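Fdc1 (Candida dubliniensis, PDB 4ZAD) is a prenylated-flavin-dependent (de)carboxylase of the UbiD family that probably converts cinnamic-type acids such as ferulic acid into vinyl aromatics and carbon dioxide. Local coordinates at residues Thr39-Ala42 with Tyr43-Leu47; Tyr496-Glu499 with Val500-Lys503; Arg435-Pro438 with Val439-Leu443. All blocks are in the same frame, centred on the assembly; numbering follows the deposited sequence.

How the contacts relate
All three contacts are local and touch the second subunit, yet none touches another; contacts 2 and 3 come nearest, about 13 Å between nearest atoms. Contact 1, partly buried, is the end of helix 34-45 and the two residues after it, in a beta-alpha-beta unit with strands 22-25 and 49-52. Contact 3, also partly buried, leads from helix 425-434 into strand 442-445, outermost within this chain in a five-stranded sheet. Contact 2 is a surface contact at the start of helix 498-506. Both helical contacts carry an Arg-Glu or Lys-Glu salt bridge. In contact 3, backbone amides and side-chain oxygens fix a turn with no ion pair between its segments.

Contact 1. Residues Thr39-Ala42 with Tyr43-Leu47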
loop_
_atom_site.group_PDB
_atom_site.type_symbol
_atom_site.label_atom_id
_atom_site.label_comp_id
_atom_site.label_asym_id
_atom_site.label_seq_id
_atom_site.Cartn_x
_atom_site.Cartn_y
_atom_site.Cartn_z
ATOM N N THR A 39 -0.953 -21.726 -11.213
ATOM C CA THR A 39 -1.507 -21.365 -9.939
ATOM C C THR A 39 -1.185 -19.913 -9.622
ATOM O O THR A 39 -2.075 -19.159 -9.199
ATOM C CB THR A 39 -1.075 -22.349 -8.779
ATOM O OG1 THR A 39 0.335 -22.503 -8.734
ATOM C CG2 THR A 39 -1.717 -23.724 -8.958
ATOM N N ARG A 40 0.059 -19.506 -9.826
ATOM C CA ARG A 40 0.450 -18.123 -9.620
ATOM C C ARG A 40 -0.349 -17.095 -10.408
ATOM O O ARG A 40 -0.657 -16.033 -9.890
ATOM C CB ARG A 40 1.917 -17.928 -9.964
ATOM C CG ARG A 40 2.797 -18.104 -8.747
ATOM C CD ARG A 40 2.528 -16.960 -7.841
ATOM N NE ARG A 40 2.260 -17.358 -6.478
ATOM C CZ ARG A 40 1.861 -16.502 -5.544
ATOM N NH1 ARG A 40 1.683 -15.226 -5.853
ATOM N NH2 ARG A 40 1.657 -16.916 -4.304
ATOM N N LYS A 41 -0.629 -17.390 -11.671
ATOM C CA LYS A 41 -1.380 -16.495 -12.498
ATOM C C LYS A 41 -2.855 -16.491 -12.006
ATOM O O LYS A 41 -3.479 -15.430 -11.930
ATOM C CB LYS A 41 -1.223 -16.898 -13.962
ATOM C CG LYS A 41 -1.850 -15.923 -14.937
ATOM C CD LYS A 41 -1.231 -15.943 -16.355
ATOM C CE LYS A 41 -1.694 -14.656 -17.160
ATOM N NZ LYS A 41 -1.408 -14.581 -18.672
ATOM N N ALA A 42 -3.367 -17.658 -11.609
ATOM C CA ALA A 42 -4.648 -17.774 -10.901
ATOM C C ALA A 42 -4.766 -16.881 -9.614
ATOM O O ALA A 42 -5.726 -16.143 -9.451
ATOM C CB ALA A 42 -4.909 -19.235 -10.550
ATOM N N TYR A 43 -3.770 -16.945 -8.731
ATOM C CA TYR A 43 -3.751 -16.171 -7.513
ATOM C C TYR A 43 -3.811 -14.727 -7.847
ATOM O O TYR A 43 -4.611 -13.984 -7.280
ATOM C CB TYR A 43 -2.448 -16.369 -6.730
ATOM C CG TYR A 43 -2.273 -17.681 -5.996
ATOM C CD1 TYR A 43 -3.173 -18.083 -5.017
ATOM C CD2 TYR A 43 -1.170 -18.490 -6.240
ATOM C CE1 TYR A 43 -3.003 -19.279 -4.344
ATOM C CE2 TYR A 43 -0.981 -19.671 -5.566
ATOM C CZ TYR A 43 -1.887 -20.060 -4.611
ATOM O OH TYR A 43 -1.693 -21.229 -3.937
ATOM N N GLU A 44 -2.933 -14.328 -8.748
ATOM C CA GLU A 44 -2.589 -12.910 -8.931
ATOM C C GLU A 44 -3.684 -12.171 -9.672
ATOM O O GLU A 44 -3.846 -10.977 -9.483
ATOM C CB GLU A 44 -1.218 -12.760 -9.641
ATOM C CG GLU A 44 -0.028 -13.192 -8.751
ATOM C CD GLU A 44 1.313 -13.512 -9.485
ATOM O OE1 GLU A 44 2.201 -14.087 -8.819
ATOM O OE2 GLU A 44 1.501 -13.184 -10.688
ATOM N N ASN A 45 -4.439 -12.880 -10.509
ATOM C CA ASN A 45 -5.532 -12.239 -11.258
ATOM C C ASN A 45 -6.926 -12.629 -10.748
ATOM O O ASN A 45 -7.936 -12.116 -11.232
ATOM C CB ASN A 45 -5.330 -12.455 -12.760
ATOM C CG ASN A 45 -3.922 -12.016 -13.216
ATOM O OD1 ASN A 45 -3.684 -10.843 -13.519
ATOM N ND2 ASN A 45 -2.977 -12.955 -13.201
ATOM N N LYS A 46 -6.947 -13.476 -9.713
ATOM C CA LYS A 46 -8.166 -13.859 -8.969
ATOM C C LYS A 46 -9.095 -14.691 -9.828
ATOM O O LYS A 46 -10.309 -14.571 -9.762
ATOM C CB LYS A 46 -8.913 -12.655 -8.368
ATOM C CG LYS A 46 -8.132 -11.784 -7.351
ATOM C CD LYS A 46 -9.100 -10.744 -6.774
ATOM C CE LYS A 46 -8.437 -9.604 -5.995
ATOM N NZ LYS A 46 -9.510 -8.683 -5.425
ATOM N N LEU A 47 -8.474 -15.556 -10.615
ATOM C CA LEU A 47 -9.149 -16.485 -11.487
ATOM C C LEU A 47 -9.609 -17.691 -10.684
ATOM O O LEU A 47 -9.302 -17.821 -9.482
ATOM C CB LEU A 47 -8.176 -16.945 -12.609
ATOM C CG LEU A 47 -7.536 -15.838 -13.481
ATOM C CD1 LEU A 47 -6.495 -16.357 -14.487
ATOM C CD2 LEU A 47 -8.630 -14.992 -14.191
#
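The Arg40 guanidinium takes Tyr43 on one face and Glu44 at its edge. Tyr43 CD2 lies 3.4 Å above the guanidinium plane of Arg40, offset toward the rim, with the two planes 41° apart, so the groups lean together without stacking flat. At the edge, Arg40 NH1 gives a nearly straight, charge-assisted bond of 3.2 Å, a salt bridge, to the anti lone pair of Glu44 OE1, in the guanidinium plane. Bends at chi2 and chi3 (-69° and 130°) bring the arginine to both partners. Its NH2 also pairs with Asp328, while Glu44 OE2 accepts from the backbone of Phe493 of the second subunit and Tyr43 OH bonds to Glu329.

One residue on, Lys41 O is gripped twice, by Asn45 N at 3.1 Å and Asn45 ND2 at 2.8 Å. Helix 34-45 ends in a Schellman motif: Lys46 has positive phi, Leu47 N bonds to Ala42 O at 3.0 Å, with a weak bond from Lys46 N to Tyr43 O, and Ala42 CB packs on Leu47 CB. Glu44 and Asp328 probably offset the guanidinium charge, and the arginine ties this helix to the 322-329 region of its own chain, while Glu44 reaches the dimer partner.

Contact 2. Residues Tyr496-Glu499 with Val500-Lys503; sequences YPEE and VKNK
Lys501 runs back along the first turn of helix 498-506, from its place beside Tyr496 to the carboxylate of Glu498. Its CB lies near the Pro497 and Glu498 carbonyls. Lys501 CG touches Tyr496 CB at 4.0 Å. CD and CE then pass the Tyr496 carbonyl, Lys501 CE coming within 3.3 Å of Tyr496 O. The bend at chi3 of Lys501 (-71°) turns the end of the chain toward Glu498. There Lys501 NZ meets Glu498 OE2 at 3.1 Å, on the syn side but 35° out of the carboxylate plane. A longer, weak bond runs from Lys501 NZ to Glu498 OE1 at 3.4 Å. Glu498 is itself bent at chi2 (54°), which folds its carboxylate back over the helix start. The ammonium group also donates to Asn494 O, so it links the helix to the chain leading into it.

In the backbone of the same turn, Pro497 O accepts a bond from Lys501 N at 2.9 Å and a weak one from Val500 N. Pro497 CB and Tyr496 CB each pack on a methyl of Val500, at 4.3 Å from CG2 and CG1 respectively. Those residues face the second subunit: Pro497 and Val500 rest on its Leu33, and Tyr496 OH bonds to its Leu148 and Asn322. The arrangement is a helix N-terminus with proline at the N-cap, the acid just after it probably favoured by the helix dipole, and an i to i+3 salt bridge across the first turn.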
loop_
_atom_site.group_PDB
_atom_site.type_symbol
_atom_site.label_atom_id
_atom_site.label_comp_id
_atom_site.label_asym_id
_atom_site.label_seq_id
_atom_site.Cartn_x
_atom_site.Cartn_y
_atom_site.Cartn_z
ATOM N N TYR A 496 -17.745 13.638 3.204
ATOM C CA TYR A 496 -18.577 14.802 3.158
ATOM C C TYR A 496 -19.809 14.528 4.028
ATOM O O TYR A 496 -20.091 13.378 4.342
ATOM C CB TYR A 496 -18.969 15.163 1.687
ATOM C CG TYR A 496 -17.896 15.960 0.992
ATOM C CD1 TYR A 496 -16.902 15.321 0.266
ATOM C CD2 TYR A 496 -17.835 17.344 1.109
ATOM C CE1 TYR A 496 -15.902 16.039 -0.336
ATOM C CE2 TYR A 496 -16.822 18.070 0.503
ATOM C CZ TYR A 496 -15.854 17.403 -0.206
ATOM O OH TYR A 496 -14.844 18.070 -0.816
ATOM N N PRO A 497 -20.542 15.601 4.391
ATOM C CA PRO A 497 -21.793 15.542 5.129
ATOM C C PRO A 497 -22.845 14.701 4.441
ATOM O O PRO A 497 -22.997 14.736 3.206
ATOM C CB PRO A 497 -22.251 17.009 5.206
ATOM C CG PRO A 497 -21.076 17.801 5.075
ATOM C CD PRO A 497 -20.081 16.988 4.235
ATOM N N GLU A 498 -23.587 13.969 5.251
ATOM C CA GLU A 498 -24.511 12.984 4.729
ATOM C C GLU A 498 -25.457 13.602 3.670
ATOM O O GLU A 498 -25.677 12.992 2.631
ATOM C CB GLU A 498 -25.268 12.308 5.893
ATOM C CG GLU A 498 -25.194 10.761 5.895
ATOM C CD GLU A 498 -23.742 10.186 5.850
ATOM O OE1 GLU A 498 -22.807 10.819 6.434
ATOM O OE2 GLU A 498 -23.555 9.083 5.233
ATOM N N GLU A 499 -25.973 14.804 3.948
ATOM C CA GLU A 499 -26.910 15.528 3.067
ATOM C C GLU A 499 -26.245 15.690 1.699
ATOM O O GLU A 499 -26.856 15.417 0.673
ATOM C CB GLU A 499 -27.330 16.925 3.668
ATOM C CG GLU A 499 -28.871 17.075 4.120
ATOM C CD GLU A 499 -29.477 18.583 4.065
ATOM O OE1 GLU A 499 -30.453 18.848 3.290
ATOM O OE2 GLU A 499 -28.989 19.503 4.783
ATOM N N VAL A 500 -24.969 16.097 1.707
ATOM C CA VAL A 500 -24.250 16.378 0.479
ATOM C C VAL A 500 -24.032 15.095 -0.270
ATOM O O VAL A 500 -24.411 14.996 -1.417
ATOM C CB VAL A 500 -22.892 17.108 0.721
ATOM C CG1 VAL A 500 -22.087 17.178 -0.575
ATOM C CG2 VAL A 500 -23.134 18.544 1.272
ATOM N N LYS A 501 -23.472 14.090 0.377
ATOM C CA LYS A 501 -23.252 12.827 -0.325
ATOM C C LYS A 501 -24.530 12.315 -0.977
ATOM O O LYS A 501 -24.468 11.840 -2.106
ATOM C CB LYS A 501 -22.675 11.719 0.575
ATOM C CG LYS A 501 -21.313 12.025 1.140
ATOM C CD LYS A 501 -20.723 10.842 1.902
ATOM C CE LYS A 501 -21.425 10.583 3.201
ATOM N NZ LYS A 501 -20.714 9.552 4.014
ATOM N N ASN A 502 -25.668 12.420 -0.280
ATOM C CA ASN A 502 -26.915 11.824 -0.760
ATOM C C ASN A 502 -27.447 12.547 -1.989
ATOM O O ASN A 502 -27.923 11.923 -2.923
ATOM C CB ASN A 502 -28.015 11.801 0.325
ATOM C CG ASN A 502 -27.658 10.938 1.563
ATOM O OD1 ASN A 502 -26.612 10.258 1.627
ATOM N ND2 ASN A 502 -28.541 10.970 2.557
ATOM N N LYS A 503 -27.390 13.868 -1.981
ATOM C CA LYS A 503 -27.843 14.649 -3.133
ATOM C C LYS A 503 -26.944 14.349 -4.313
ATOM O O LYS A 503 -27.416 14.076 -5.386
ATOM C CB LYS A 503 -27.846 16.151 -2.814
ATOM C CG LYS A 503 -28.510 17.045 -3.887
ATOM C CD LYS A 503 -28.241 18.525 -3.596
ATOM C CE LYS A 503 -28.935 19.456 -4.575
ATOM N NZ LYS A 503 -28.301 20.799 -4.653
#

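Contact 3. Residues Arg435-Pro438 with Val439-Leu443; sequences RHTP and VQDQL
Asp441 folds its carboxylate back across the base of Thr437, Asp441 OD2 accepting from Thr437 N at 3.2 Å from above the carboxylate plane. The pair closes a tight connection between helix 425-434 and strand 442-445, built around a type I beta turn from Val439 to Gln442. With CG beside its own backbone N (chi1 -62°), Asp441 can use side chain and amide on one residue: Asp441 N bonds to Thr437 O at 3.2 Å. Thr437 is thereby held through both its N-H and its carbonyl.

Thr437 and Gln440 lie alongside, pointing the same way, with Thr437 CG2 at 3.7 Å from Gln440 CB. Val439 has positive phi (69°), and the weak bond from Gln440 N to Pro438 O across it makes a classic gamma turn just ahead of the strand. Thr437 and Pro438 pack on Phe456 and Gly469 of the second subunit, so the turn belongs to the dimer interface.

The His436 ring lies obliquely to the Gln442 amide, planes 72° apart, with His436 NE2 3.9 Å from Gln442 OE1. Its ND1 is taken by Tyr432 O, back in the helix. Asp441 and Leu443 join strand 470-475 through their backbones, which starts the strand outermost within this chain in the five-stranded sheet. Gln442 OE1 has a weak hydrogen bond with Gln442 NE2 of the second subunit. The side chain stretches beyond CG to bring its amide back over the turn, where Gln442 OE1 accepts from Val439 N at 2.7 Å on a lone pair in the carbonyl plane.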
loop_
_atom_site.group_PDB
_atom_site.type_symbol
_atom_site.label_atom_id
_atom_site.label_comp_id
_atom_site.label_asym_id
_atom_site.label_seq_id
_atom_site.Cartn_x
_atom_site.Cartn_y
_atom_site.Cartn_z
ATOM N N ARG A 435 -0.082 9.253 10.079
ATOM C CA ARG A 435 -0.284 9.362 11.537
ATOM C C ARG A 435 0.878 8.938 12.473
ATOM O O ARG A 435 0.689 8.894 13.663
ATOM C CB ARG A 435 -1.545 8.593 11.934
ATOM C CG ARG A 435 -2.745 8.975 11.097
ATOM C CD ARG A 435 -4.092 8.486 11.663
ATOM N NE ARG A 435 -5.144 8.809 10.715
ATOM C CZ ARG A 435 -6.404 8.436 10.809
ATOM N NH1 ARG A 435 -6.822 7.750 11.864
ATOM N NH2 ARG A 435 -7.276 8.813 9.860
ATOM N N HIS A 436 2.063 8.618 11.968
ATOM C CA HIS A 436 3.161 8.240 12.874
ATOM C C HIS A 436 4.435 8.885 12.412
ATOM O O HIS A 436 4.773 8.819 11.233
ATOM C CB HIS A 436 3.346 6.706 12.952
ATOM C CG HIS A 436 4.387 6.160 12.028
ATOM N ND1 HIS A 436 4.093 5.685 10.771
ATOM C CD2 HIS A 436 5.726 6.002 12.178
ATOM C CE1 HIS A 436 5.200 5.248 10.187
ATOM N NE2 HIS A 436 6.210 5.434 11.022
ATOM N N THR A 437 5.140 9.512 13.345
ATOM C CA THR A 437 6.485 10.021 13.093
ATOM C C THR A 437 7.462 8.891 12.843
ATOM O O THR A 437 7.672 8.068 13.693
ATOM C CB THR A 437 7.001 10.801 14.292
ATOM O OG1 THR A 437 6.141 11.904 14.516
ATOM C CG2 THR A 437 8.392 11.332 14.032
ATOM N N PRO A 438 8.102 8.875 11.680
ATOM C CA PRO A 438 9.117 7.835 11.517
ATOM C C PRO A 438 10.060 7.716 12.689
ATOM O O PRO A 438 10.571 8.715 13.187
ATOM C CB PRO A 438 9.866 8.278 10.265
ATOM C CG PRO A 438 8.801 8.927 9.440
ATOM C CD PRO A 438 7.936 9.667 10.456
ATOM N N VAL A 439 10.256 6.481 13.123
ATOM C CA VAL A 439 11.151 6.107 14.239
ATOM C C VAL A 439 10.616 6.584 15.611
ATOM O O VAL A 439 10.500 5.763 16.543
ATOM C CB VAL A 439 12.647 6.494 13.985
ATOM C CG1 VAL A 439 13.577 5.935 15.099
ATOM C CG2 VAL A 439 13.132 5.982 12.592
ATOM N N GLN A 440 10.236 7.853 15.752
ATOM C CA GLN A 440 9.844 8.312 17.103
ATOM C C GLN A 440 8.617 7.611 17.654
ATOM O O GLN A 440 8.563 7.335 18.837
ATOM C CB GLN A 440 9.640 9.842 17.209
ATOM C CG GLN A 440 10.928 10.652 17.126
ATOM C CD GLN A 440 11.887 10.386 18.286
ATOM O OE1 GLN A 440 11.486 10.382 19.477
ATOM N NE2 GLN A 440 13.173 10.165 17.941
ATOM N N ASP A 441 7.625 7.354 16.813
ATOM C CA ASP A 441 6.399 6.699 17.259
ATOM C C ASP A 441 6.468 5.175 16.967
ATOM O O ASP A 441 5.454 4.525 16.752
ATOM C CB ASP A 441 5.172 7.387 16.619
ATOM C CG ASP A 441 5.017 8.911 17.045
ATOM O OD1 ASP A 441 5.682 9.376 17.991
ATOM O OD2 ASP A 441 4.205 9.654 16.429
ATOM N N GLN A 442 7.672 4.606 16.971
ATOM C CA GLN A 442 7.845 3.174 16.844
ATOM C C GLN A 442 8.596 2.701 18.081
ATOM O O GLN A 442 9.772 3.061 18.304
ATOM C CB GLN A 442 8.620 2.802 15.573
ATOM C CG GLN A 442 8.031 3.374 14.303
ATOM C CD GLN A 442 8.859 3.063 13.034
ATOM O OE1 GLN A 442 9.510 3.939 12.457
ATOM N NE2 GLN A 442 8.803 1.817 12.596
ATOM N N LEU A 443 7.935 1.884 18.891
ATOM C CA LEU A 443 8.578 1.389 20.115
ATOM C C LEU A 443 9.266 0.068 19.781
ATOM O O LEU A 443 8.588 -0.876 19.446
ATOM C CB LEU A 443 7.545 1.212 21.224
ATOM C CG LEU A 443 8.137 0.753 22.551
ATOM C CD1 LEU A 443 9.011 1.806 23.094
ATOM C CD2 LEU A 443 7.035 0.419 23.540
#